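Local coordinates for twitching motility protein PilT (Aquifex aeolicus, PDB 2EYU) that probably hydrolyses ATP as the motor that retracts type IV pili and so drives twitching motility, represented here by its C-terminal domain, at residues A[29-34]-A[128-133]. The protein carries 1 engineered substitution. Numbering follows the deposited sequence.
Sequences LVTGPT and GTLHTN
The carbonyl oxygen of G128 receives the N-H of V30, with V30 N to G128 O at 3.0 Å, and the CA-H of L29 leans on the same oxygen. This is ordinary parallel pairing, and it is taken up again just past the strand of L29-T31, where G32 N meets L130 O at 3.3 Å (N-H...O 147°). T31 adds side-chain contacts beside this pairing. With OG1 on the side of CB flanked by both N and C (chi1 68°), its hydroxyl gives a weak bond to T132 O while also pairing with S167 on strand 162-171. The other branch, CG2, lies alongside L130 and presses tightly on its CD1 at 3.4 Å; that same methyl of L130 meets L29 CD1 at 3.8 Å, in a small cluster packed against helix 135-144, with L130 on I142 and L29 on T138. Replacing T31 by an alanine would probably leave T132 O without this hydroxyl, S167 without this partner and a gap beside L130 CD1. Farther on, the H131 ring turns its CD2 edge to G32 O at 3.2 Å, and N133, whose OD1 binds R169, sets ND2 against P33 CD. At the backbone angles of G32 a CB would collide with the oxygen of T31. Two adjacent parallel strands, one running into a probable Walker A loop that leads to helix 38-52, exemplify the P-loop NTPase core, here with the following loops also touching.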
ATOM      1  N   LEU A  29       0.902  -3.010  -0.005  1.00 21.28           N
ATOM      2  CA  LEU A  29       1.085  -2.037  -1.073  1.00 15.07           C
ATOM      3  C   LEU A  29       0.598  -0.658  -0.678  1.00 20.89           C
ATOM      4  O   LEU A  29      -0.468  -0.549  -0.069  1.00 25.31           O
ATOM      5  CB  LEU A  29       0.298  -2.459  -2.308  1.00 18.53           C
ATOM      6  CG  LEU A  29       0.588  -3.866  -2.836  1.00 20.42           C
ATOM      7  CD1 LEU A  29      -0.201  -4.136  -4.103  1.00 33.85           C
ATOM      8  CD2 LEU A  29       2.067  -4.033  -3.081  1.00 14.04           C
ATOM      9  N   VAL A  30       1.380   0.377  -1.013  1.00 20.56           N
ATOM     10  CA  VAL A  30       0.891   1.728  -0.663  1.00 15.41           C
ATOM     11  C   VAL A  30       0.887   2.524  -1.957  1.00 21.88           C
ATOM     12  O   VAL A  30       1.929   2.597  -2.630  1.00 19.99           O
ATOM     13  CB  VAL A  30       1.750   2.370   0.428  1.00 28.10           C
ATOM     14  CG1 VAL A  30       1.377   3.817   0.662  1.00 19.40           C
ATOM     15  CG2 VAL A  30       1.569   1.608   1.740  1.00 22.81           C
ATOM     16  N   THR A  31      -0.254   3.075  -2.358  1.00 19.53           N
ATOM     17  CA  THR A  31      -0.308   3.622  -3.714  1.00 16.59           C
ATOM     18  C   THR A  31      -0.907   5.023  -3.770  1.00 10.50           C
ATOM     19  O   THR A  31      -1.417   5.549  -2.798  1.00 28.92           O
ATOM     20  CB  THR A  31      -1.146   2.727  -4.650  1.00 23.00           C
ATOM     21  OG1 THR A  31      -2.506   2.800  -4.229  1.00 27.74           O
ATOM     22  CG2 THR A  31      -0.713   1.262  -4.545  1.00 25.56           C
ATOM     23  N   GLY A  32      -0.805   5.616  -4.962  1.00 20.72           N
ATOM     24  CA  GLY A  32      -1.338   6.933  -5.238  1.00 24.83           C
ATOM     25  C   GLY A  32      -0.541   7.690  -6.289  1.00 24.80           C
ATOM     26  O   GLY A  32       0.556   7.336  -6.715  1.00 16.20           O
ATOM     27  N   PRO A  33      -1.116   8.799  -6.738  1.00 17.49           N
ATOM     28  CA  PRO A  33      -0.497   9.574  -7.820  1.00 18.42           C
ATOM     29  C   PRO A  33       0.813  10.222  -7.432  1.00 27.87           C
ATOM     30  O   PRO A  33       1.455   9.933  -6.417  1.00 39.76           O
ATOM     31  CB  PRO A  33      -1.580  10.633  -8.104  1.00 22.27           C
ATOM     32  CG  PRO A  33      -2.347  10.745  -6.828  1.00 28.31           C
ATOM     33  CD  PRO A  33      -2.388   9.353  -6.248  1.00 22.00           C
ATOM     34  N   THR A  34       1.257  11.150  -8.283  1.00 26.99           N
ATOM     35  CA  THR A  34       2.509  11.846  -8.010  1.00 31.95           C
ATOM     36  C   THR A  34       2.401  12.675  -6.751  1.00 20.24           C
ATOM     37  O   THR A  34       1.374  13.312  -6.511  1.00 25.42           O
ATOM     38  CB  THR A  34       2.862  12.720  -9.236  1.00 29.03           C
ATOM     39  OG1 THR A  34       3.468  11.845 -10.198  1.00 28.70           O
ATOM     40  CG2 THR A  34       3.862  13.789  -8.867  1.00 37.02           C
ATOM     41  N   GLY A 128       5.623  -2.579  -1.233  1.00 17.76           N
ATOM     42  CA  GLY A 128       5.885  -2.006  -2.534  1.00 21.21           C
ATOM     43  C   GLY A 128       5.023  -0.783  -2.761  1.00 21.86           C
ATOM     44  O   GLY A 128       4.079  -0.510  -2.022  1.00 24.22           O
ATOM     45  N   THR A 129       5.342  -0.003  -3.796  1.00 30.81           N
ATOM     46  CA  THR A 129       4.494   1.114  -4.148  1.00 19.60           C
ATOM     47  C   THR A 129       4.127   1.020  -5.631  1.00 18.52           C
ATOM     48  O   THR A 129       4.905   0.512  -6.445  1.00 22.53           O
ATOM     49  CB  THR A 129       5.086   2.530  -3.965  1.00 38.03           C
ATOM     50  OG1 THR A 129       6.285   2.622  -4.752  1.00 38.84           O
ATOM     51  CG2 THR A 129       5.458   2.830  -2.529  1.00 24.62           C
ATOM     52  N   LEU A 130       2.940   1.530  -5.916  1.00 21.88           N
ATOM     53  CA  LEU A 130       2.485   1.716  -7.291  1.00 28.23           C
ATOM     54  C   LEU A 130       1.825   3.098  -7.385  1.00 32.78           C
ATOM     55  O   LEU A 130       1.470   3.680  -6.347  1.00 23.85           O
ATOM     56  CB  LEU A 130       1.474   0.681  -7.721  1.00 25.72           C
ATOM     57  CG  LEU A 130       1.618  -0.805  -7.449  1.00 35.84           C
ATOM     58  CD1 LEU A 130       1.048  -1.190  -6.093  1.00 34.60           C
ATOM     59  CD2 LEU A 130       0.915  -1.596  -8.547  1.00 25.77           C
ATOM     60  N   HIS A 131       1.647   3.578  -8.602  1.00 25.97           N
ATOM     61  CA  HIS A 131       0.989   4.865  -8.840  1.00 18.99           C
ATOM     62  C   HIS A 131      -0.494   4.770  -9.123  1.00 33.10           C
ATOM     63  O   HIS A 131      -1.150   5.732  -9.565  1.00 30.64           O
ATOM     64  CB  HIS A 131       1.686   5.562 -10.026  1.00 24.38           C
ATOM     65  CG  HIS A 131       2.896   6.332  -9.580  1.00 24.05           C
ATOM     66  ND1 HIS A 131       4.136   6.159 -10.156  1.00 41.87           N
ATOM     67  CD2 HIS A 131       3.063   7.293  -8.646  1.00 37.28           C
ATOM     68  CE1 HIS A 131       5.010   6.965  -9.585  1.00 40.86           C
ATOM     69  NE2 HIS A 131       4.389   7.667  -8.660  1.00 35.50           N
ATOM     70  N   THR A 132      -1.092   3.613  -8.864  1.00 31.68           N
ATOM     71  CA  THR A 132      -2.540   3.453  -9.038  1.00 23.15           C
ATOM     72  C   THR A 132      -3.311   4.237  -8.002  1.00 23.73           C
ATOM     73  O   THR A 132      -2.812   4.529  -6.910  1.00 34.90           O
ATOM     74  CB  THR A 132      -2.927   1.965  -8.934  1.00 35.35           C
ATOM     75  OG1 THR A 132      -2.361   1.456  -7.718  1.00 24.46           O
ATOM     76  CG2 THR A 132      -2.329   1.156 -10.070  1.00 19.20           C
ATOM     77  N   ASN A 133      -4.554   4.591  -8.332  1.00 22.20           N
ATOM     78  CA  ASN A 133      -5.292   5.501  -7.460  1.00 24.40           C
ATOM     79  C   ASN A 133      -6.220   4.797  -6.489  1.00 32.18           C
ATOM     80  O   ASN A 133      -6.639   5.438  -5.526  1.00 33.89           O
ATOM     81  CB  ASN A 133      -6.092   6.492  -8.323  1.00 40.84           C
ATOM     82  CG  ASN A 133      -5.387   7.841  -8.363  1.00 52.50           C
ATOM     83  OD1 ASN A 133      -6.006   8.886  -8.545  1.00 77.17           O
ATOM     84  ND2 ASN A 133      -4.070   7.795  -8.179  1.00 43.00           N
TER